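Local coordinates for protein putative esterase aq_1494 (Aquifex aeolicus, PDB 2EGI) that probably acts as an acyl-CoA thioesterase of the 4-hydroxybenzoyl-CoA thioesterase family, built on the hotdog fold, at residues E31-F36 with V75-E80. Sequence-based numbering, arbitrary orientation.
Sequences EARGEF and VHLNLE
The carbonyl O of Ala32, which accepts the helical bond from Phe36 N (3.0 Å), also has Leu77 CD2 against it at 3.9 Å, so this oxygen, though pressed by a methyl, already has its helical partner. That methyl of Leu77 rests equally near Arg33 CA. Its other methyl, CD1, lies over a face of the Phe36 ring, 4.1 Å from the centroid and 19° off the normal, a CH-pi contact offset toward the rim at Phe36 CD1. Phe36 swings its ring there with CG anti to the backbone N (chi1 174°). Branched leucine thus serves ring and helix backbone at once; an alanine in its place would probably leave a gap beneath the helix and the ring free to shift. Ala32, small enough to let the strand come close, sets its CB 3.8 Å from Val75 CG1. Of the Arg33 side chain, the aliphatic CG lies beside Leu77 CD2, while NH1 hydrogen-bonds Tyr91 OH on strand 86-95. Segments 31-36 and 75-80 cross at 62°, their axes 9.2 Å apart; helix 22-39 is the sausage of the hotdog fold, lying in its curved antiparallel sheet, where strands 3-8 and 86-95 flank strand 72-82, with Tyr5 and Phe89 extending the packing.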
ATOM      1  N   GLU B  31      -2.465  12.206   3.687  1.00 13.29           N
ATOM      2  CA  GLU B  31      -3.877  12.555   3.664  1.00 14.10           C
ATOM      3  C   GLU B  31      -4.071  13.761   4.569  1.00 14.58           C
ATOM      4  O   GLU B  31      -4.770  14.712   4.210  1.00 17.71           O
ATOM      5  CB  GLU B  31      -4.751  11.386   4.144  1.00 14.20           C
ATOM      6  CG  GLU B  31      -4.554  10.083   3.374  1.00 15.31           C
ATOM      7  CD  GLU B  31      -5.559   8.991   3.763  1.00 19.45           C
ATOM      8  OE1 GLU B  31      -6.256   9.139   4.790  1.00 18.96           O
ATOM      9  OE2 GLU B  31      -5.649   7.980   3.042  1.00 20.30           O
ATOM     10  N   ALA B  32      -3.422  13.733   5.730  1.00 13.69           N
ATOM     11  CA  ALA B  32      -3.520  14.834   6.685  1.00 12.85           C
ATOM     12  C   ALA B  32      -3.014  16.149   6.085  1.00 13.63           C
ATOM     13  O   ALA B  32      -3.607  17.203   6.309  1.00 15.01           O
ATOM     14  CB  ALA B  32      -2.746  14.502   7.946  1.00 10.67           C
ATOM     15  N   ARG B  33      -1.915  16.086   5.338  1.00 13.75           N
ATOM     16  CA  ARG B  33      -1.370  17.279   4.704  1.00 14.77           C
ATOM     17  C   ARG B  33      -2.404  17.758   3.705  1.00 13.68           C
ATOM     18  O   ARG B  33      -2.650  18.955   3.565  1.00 15.10           O
ATOM     19  CB  ARG B  33      -0.066  16.970   3.950  1.00 16.06           C
ATOM     20  CG  ARG B  33       1.116  16.618   4.826  1.00 16.15           C
ATOM     21  CD  ARG B  33       2.435  16.856   4.090  1.00 14.81           C
ATOM     22  NE  ARG B  33       2.696  15.871   3.044  1.00 13.12           N
ATOM     23  CZ  ARG B  33       3.093  14.625   3.279  1.00 13.34           C
ATOM     24  NH1 ARG B  33       3.268  14.214   4.528  1.00 11.09           N
ATOM     25  NH2 ARG B  33       3.342  13.800   2.263  1.00 10.70           N
ATOM     26  N   GLY B  34      -3.010  16.796   3.018  1.00 13.73           N
ATOM     27  CA  GLY B  34      -4.011  17.104   2.016  1.00 15.17           C
ATOM     28  C   GLY B  34      -5.201  17.872   2.552  1.00 16.37           C
ATOM     29  O   GLY B  34      -5.682  18.812   1.921  1.00 17.88           O
ATOM     30  N   GLU B  35      -5.693  17.477   3.718  1.00 16.67           N
ATOM     31  CA  GLU B  35      -6.835  18.176   4.279  1.00 16.97           C
ATOM     32  C   GLU B  35      -6.395  19.499   4.879  1.00 15.50           C
ATOM     33  O   GLU B  35      -7.154  20.463   4.896  1.00 15.42           O
ATOM     34  CB  GLU B  35      -7.553  17.301   5.315  1.00 18.98           C
ATOM     35  CG  GLU B  35      -8.252  16.100   4.683  1.00 21.28           C
ATOM     36  CD  GLU B  35      -9.002  16.471   3.405  1.00 23.61           C
ATOM     37  OE1 GLU B  35     -10.015  17.201   3.491  1.00 26.63           O
ATOM     38  OE2 GLU B  35      -8.568  16.044   2.313  1.00 22.62           O
ATOM     39  N   PHE B  36      -5.158  19.549   5.354  1.00 15.36           N
ATOM     40  CA  PHE B  36      -4.642  20.782   5.916  1.00 16.67           C
ATOM     41  C   PHE B  36      -4.633  21.847   4.816  1.00 16.94           C
ATOM     42  O   PHE B  36      -5.226  22.920   4.964  1.00 18.03           O
ATOM     43  CB  PHE B  36      -3.226  20.571   6.447  1.00 17.54           C
ATOM     44  CG  PHE B  36      -2.562  21.834   6.919  1.00 18.82           C
ATOM     45  CD1 PHE B  36      -2.929  22.423   8.122  1.00 19.47           C
ATOM     46  CD2 PHE B  36      -1.566  22.439   6.152  1.00 20.85           C
ATOM     47  CE1 PHE B  36      -2.309  23.595   8.557  1.00 20.11           C
ATOM     48  CE2 PHE B  36      -0.944  23.613   6.583  1.00 19.57           C
ATOM     49  CZ  PHE B  36      -1.317  24.188   7.784  1.00 19.84           C
ATOM     50  N   VAL B  75      -4.697  12.228  13.447  1.00 18.31           N
ATOM     51  CA  VAL B  75      -3.363  12.659  13.090  1.00 17.34           C
ATOM     52  C   VAL B  75      -3.381  14.161  13.338  1.00 17.59           C
ATOM     53  O   VAL B  75      -4.156  14.893  12.728  1.00 17.73           O
ATOM     54  CB  VAL B  75      -3.034  12.395  11.597  1.00 18.62           C
ATOM     55  CG1 VAL B  75      -1.670  12.974  11.258  1.00 18.37           C
ATOM     56  CG2 VAL B  75      -3.043  10.907  11.308  1.00 18.40           C
ATOM     57  N   HIS B  76      -2.558  14.620  14.266  1.00 19.02           N
ATOM     58  CA  HIS B  76      -2.489  16.048  14.542  1.00 19.84           C
ATOM     59  C   HIS B  76      -1.219  16.572  13.870  1.00 18.52           C
ATOM     60  O   HIS B  76      -0.132  16.086  14.162  1.00 16.22           O
ATOM     61  CB  HIS B  76      -2.439  16.297  16.052  1.00 18.29           C
ATOM     62  CG  HIS B  76      -3.702  15.933  16.768  1.00 19.18           C
ATOM     63  ND1 HIS B  76      -3.975  16.353  18.055  1.00 18.09           N
ATOM     64  CD2 HIS B  76      -4.770  15.196  16.382  1.00 18.05           C
ATOM     65  CE1 HIS B  76      -5.153  15.890  18.426  1.00 18.73           C
ATOM     66  NE2 HIS B  76      -5.658  15.182  17.430  1.00 17.14           N
ATOM     67  N   LEU B  77      -1.343  17.547  12.969  1.00 18.31           N
ATOM     68  CA  LEU B  77      -0.143  18.050  12.317  1.00 20.14           C
ATOM     69  C   LEU B  77       0.136  19.496  12.631  1.00 21.12           C
ATOM     70  O   LEU B  77      -0.768  20.306  12.756  1.00 22.72           O
ATOM     71  CB  LEU B  77      -0.185  17.834  10.794  1.00 21.70           C
ATOM     72  CG  LEU B  77      -0.766  18.768   9.722  1.00 23.48           C
ATOM     73  CD1 LEU B  77      -0.176  20.178   9.750  1.00 20.19           C
ATOM     74  CD2 LEU B  77      -0.453  18.125   8.382  1.00 22.95           C
ATOM     75  N   ASN B  78       1.415  19.805  12.754  1.00 22.52           N
ATOM     76  CA  ASN B  78       1.860  21.144  13.070  1.00 25.99           C
ATOM     77  C   ASN B  78       2.968  21.537  12.132  1.00 24.86           C
ATOM     78  O   ASN B  78       3.594  20.691  11.497  1.00 26.04           O
ATOM     79  CB  ASN B  78       2.384  21.192  14.503  1.00 30.39           C
ATOM     80  CG  ASN B  78       1.311  20.898  15.522  1.00 34.00           C
ATOM     81  OD1 ASN B  78       0.500  21.761  15.856  1.00 38.83           O
ATOM     82  ND2 ASN B  78       1.286  19.670  16.013  1.00 38.52           N
ATOM     83  N   LEU B  79       3.204  22.837  12.055  1.00 25.93           N
ATOM     84  CA  LEU B  79       4.258  23.386  11.218  1.00 25.37           C
ATOM     85  C   LEU B  79       5.461  23.596  12.122  1.00 24.37           C
ATOM     86  O   LEU B  79       5.405  24.378  13.069  1.00 24.28           O
ATOM     87  CB  LEU B  79       3.807  24.718  10.616  1.00 23.95           C
ATOM     88  CG  LEU B  79       4.828  25.524   9.815  1.00 25.40           C
ATOM     89  CD1 LEU B  79       5.292  24.740   8.589  1.00 25.32           C
ATOM     90  CD2 LEU B  79       4.179  26.835   9.395  1.00 29.16           C
ATOM     91  N   GLU B  80       6.542  22.883  11.840  1.00 25.45           N
ATOM     92  CA  GLU B  80       7.756  22.991  12.641  1.00 25.52           C
ATOM     93  C   GLU B  80       8.679  24.101  12.166  1.00 25.78           C
ATOM     94  O   GLU B  80       9.203  24.872  12.969  1.00 24.43           O
ATOM     95  CB  GLU B  80       8.524  21.672  12.624  1.00 26.90           C
ATOM     96  CG  GLU B  80       7.900  20.572  13.461  1.00 30.08           C
ATOM     97  CD  GLU B  80       7.689  20.996  14.899  1.00 30.85           C
ATOM     98  OE1 GLU B  80       8.628  21.571  15.488  1.00 32.66           O
ATOM     99  OE2 GLU B  80       6.590  20.750  15.437  1.00 31.63           O
TER